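Local coordinates for CsoZ (Staphylococcus aureus, PDB 6FF1), which probably acts as a copper metallochaperone, carrying copper inside the cell as part of its homeostasis, at residues A[3-9]-A[41-47]. Sequence-based numbering, arbitrary orientation.
Sequences HQNTIYT and GQVTVSY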
# COMPACT_ATOMS: atom_id res chain seq x y z
N HIS A 3 9.90 -2.94 -8.91
CA HIS A 3 8.98 -4.05 -8.65
C HIS A 3 7.57 -3.53 -8.68
O HIS A 3 7.31 -2.36 -8.35
CB HIS A 3 9.27 -4.63 -7.30
CG HIS A 3 10.65 -5.14 -7.19
ND1 HIS A 3 11.59 -4.59 -6.35
CD2 HIS A 3 11.27 -6.12 -7.89
CE1 HIS A 3 12.72 -5.30 -6.47
NE2 HIS A 3 12.56 -6.18 -7.45
N GLN A 4 6.63 -4.37 -9.10
CA GLN A 4 5.25 -4.05 -9.02
C GLN A 4 4.58 -5.17 -8.28
O GLN A 4 4.79 -6.35 -8.57
CB GLN A 4 4.62 -3.86 -10.40
CG GLN A 4 3.18 -3.34 -10.28
CD GLN A 4 2.59 -2.71 -11.52
OE1 GLN A 4 1.64 -1.92 -11.41
NE2 GLN A 4 3.15 -3.03 -12.70
N ASN A 5 3.73 -4.82 -7.34
CA ASN A 5 2.92 -5.80 -6.60
C ASN A 5 1.50 -5.31 -6.45
O ASN A 5 1.25 -4.09 -6.33
CB ASN A 5 3.43 -6.01 -5.19
CG ASN A 5 4.62 -6.86 -5.08
OD1 ASN A 5 5.72 -6.47 -5.41
ND2 ASN A 5 4.40 -8.07 -4.55
N THR A 6 0.60 -6.27 -6.41
CA THR A 6 -0.76 -6.06 -5.92
C THR A 6 -0.84 -6.67 -4.55
O THR A 6 -0.53 -7.84 -4.39
CB THR A 6 -1.78 -6.64 -6.87
OG1 THR A 6 -1.60 -6.08 -8.17
CG2 THR A 6 -3.19 -6.40 -6.34
N ILE A 7 -1.18 -5.87 -3.58
CA ILE A 7 -1.32 -6.27 -2.20
C ILE A 7 -2.79 -6.34 -1.89
O ILE A 7 -3.52 -5.34 -2.14
CB ILE A 7 -0.60 -5.32 -1.25
CG1 ILE A 7 0.86 -5.16 -1.65
CG2 ILE A 7 -0.79 -5.76 0.16
CD1 ILE A 7 1.58 -4.02 -0.95
N TYR A 8 -3.25 -7.46 -1.37
CA TYR A 8 -4.67 -7.69 -1.15
C TYR A 8 -5.00 -7.42 0.29
O TYR A 8 -4.68 -8.18 1.18
CB TYR A 8 -5.04 -9.10 -1.55
CG TYR A 8 -4.89 -9.34 -3.02
CD1 TYR A 8 -3.63 -9.63 -3.58
CD2 TYR A 8 -5.98 -9.23 -3.88
CE1 TYR A 8 -3.49 -9.82 -4.94
CE2 TYR A 8 -5.81 -9.47 -5.23
CZ TYR A 8 -4.57 -9.75 -5.74
OH TYR A 8 -4.42 -9.98 -7.11
N THR A 9 -5.56 -6.25 0.53
CA THR A 9 -5.85 -5.80 1.89
C THR A 9 -7.27 -6.09 2.28
O THR A 9 -8.13 -6.34 1.42
CB THR A 9 -5.57 -4.33 2.11
OG1 THR A 9 -6.59 -3.54 1.52
CG2 THR A 9 -4.22 -3.94 1.58
N GLY A 41 -10.11 -3.73 -2.14
CA GLY A 41 -9.00 -3.71 -1.23
C GLY A 41 -7.64 -3.87 -1.86
O GLY A 41 -6.63 -3.95 -1.13
N GLN A 42 -7.52 -3.86 -3.14
CA GLN A 42 -6.25 -4.05 -3.79
C GLN A 42 -5.46 -2.79 -3.79
O GLN A 42 -5.92 -1.74 -4.24
CB GLN A 42 -6.46 -4.52 -5.22
CG GLN A 42 -7.04 -5.94 -5.23
CD GLN A 42 -7.36 -6.40 -6.63
OE1 GLN A 42 -6.75 -5.94 -7.57
NE2 GLN A 42 -8.29 -7.34 -6.75
N VAL A 43 -4.20 -2.93 -3.35
CA VAL A 43 -3.24 -1.85 -3.34
C VAL A 43 -2.20 -2.20 -4.33
O VAL A 43 -1.48 -3.21 -4.18
CB VAL A 43 -2.65 -1.69 -1.93
CG1 VAL A 43 -1.53 -0.67 -1.92
CG2 VAL A 43 -3.71 -1.36 -0.92
N THR A 44 -2.10 -1.47 -5.42
CA THR A 44 -1.07 -1.71 -6.42
C THR A 44 0.02 -0.71 -6.25
O THR A 44 -0.24 0.50 -6.13
CB THR A 44 -1.56 -1.63 -7.88
OG1 THR A 44 -2.18 -0.36 -8.13
CG2 THR A 44 -2.55 -2.75 -8.16
N VAL A 45 1.26 -1.19 -6.24
CA VAL A 45 2.39 -0.37 -5.90
C VAL A 45 3.53 -0.69 -6.84
O VAL A 45 3.79 -1.84 -7.11
CB VAL A 45 2.79 -0.59 -4.45
CG1 VAL A 45 1.83 -0.13 -3.42
CG2 VAL A 45 3.11 -2.00 -4.14
N SER A 46 4.24 0.34 -7.28
CA SER A 46 5.50 0.22 -8.00
C SER A 46 6.58 0.85 -7.16
O SER A 46 6.43 1.97 -6.63
CB SER A 46 5.44 0.94 -9.34
OG SER A 46 4.46 0.36 -10.13
N TYR A 47 7.66 0.10 -6.94
CA TYR A 47 8.62 0.53 -5.95
C TYR A 47 10.00 -0.09 -6.22
O TYR A 47 10.13 -1.07 -6.92
CB TYR A 47 8.19 0.10 -4.54
CG TYR A 47 8.07 -1.39 -4.36
CD1 TYR A 47 6.93 -2.03 -4.70
CD2 TYR A 47 9.13 -2.16 -3.92
CE1 TYR A 47 6.83 -3.42 -4.65
CE2 TYR A 47 9.03 -3.51 -3.85
CZ TYR A 47 7.87 -4.14 -4.18
OH TYR A 47 7.82 -5.53 -4.08
O HOH W 1 1.83 0.50 -10.07
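Y47 leans over the neighbouring strand from H3 to N5, its CG set between its backbone N and carbonyl carbon (chi1 61°). One face of its ring is turned to H3 CB, which sits 3.4 Å above the ring plane, offset toward the rim, in a CH-pi contact. The imidazole turns off, its plane 46° from the phenol's and the centroids 5.4 Å apart, an oblique pair and no stack. At the ring edge, Y47 OH donates to N5 OD1 over 2.7 Å, from above the amide's carbonyl plane. On the same side of the sheet I7 CD1 approaches V45 CG2 at 4.1 Å, and helix 53-62 packs on N5, I7 and Y47. The other side is more polar: a water joins Q4 OE1 to S46 OG, and the Q42 amide runs alongside the Y8 ring, NE2 3.6 Å from CE2, the planes 54° apart. At the far end G41 O accepts two bonds from T9: OG1 lies in the carbonyl plane on a lone pair at 2.7 Å, whereas the backbone N comes from above that plane. Paired backbone bonds at H3-Y47, N5-V45 and I7-V43 (I7 N to V43 O, 2.7 Å) establish the antiparallel register of these central strands, characteristic of the ferredoxin-like βαββαβ fold of heavy-metal-associated domains.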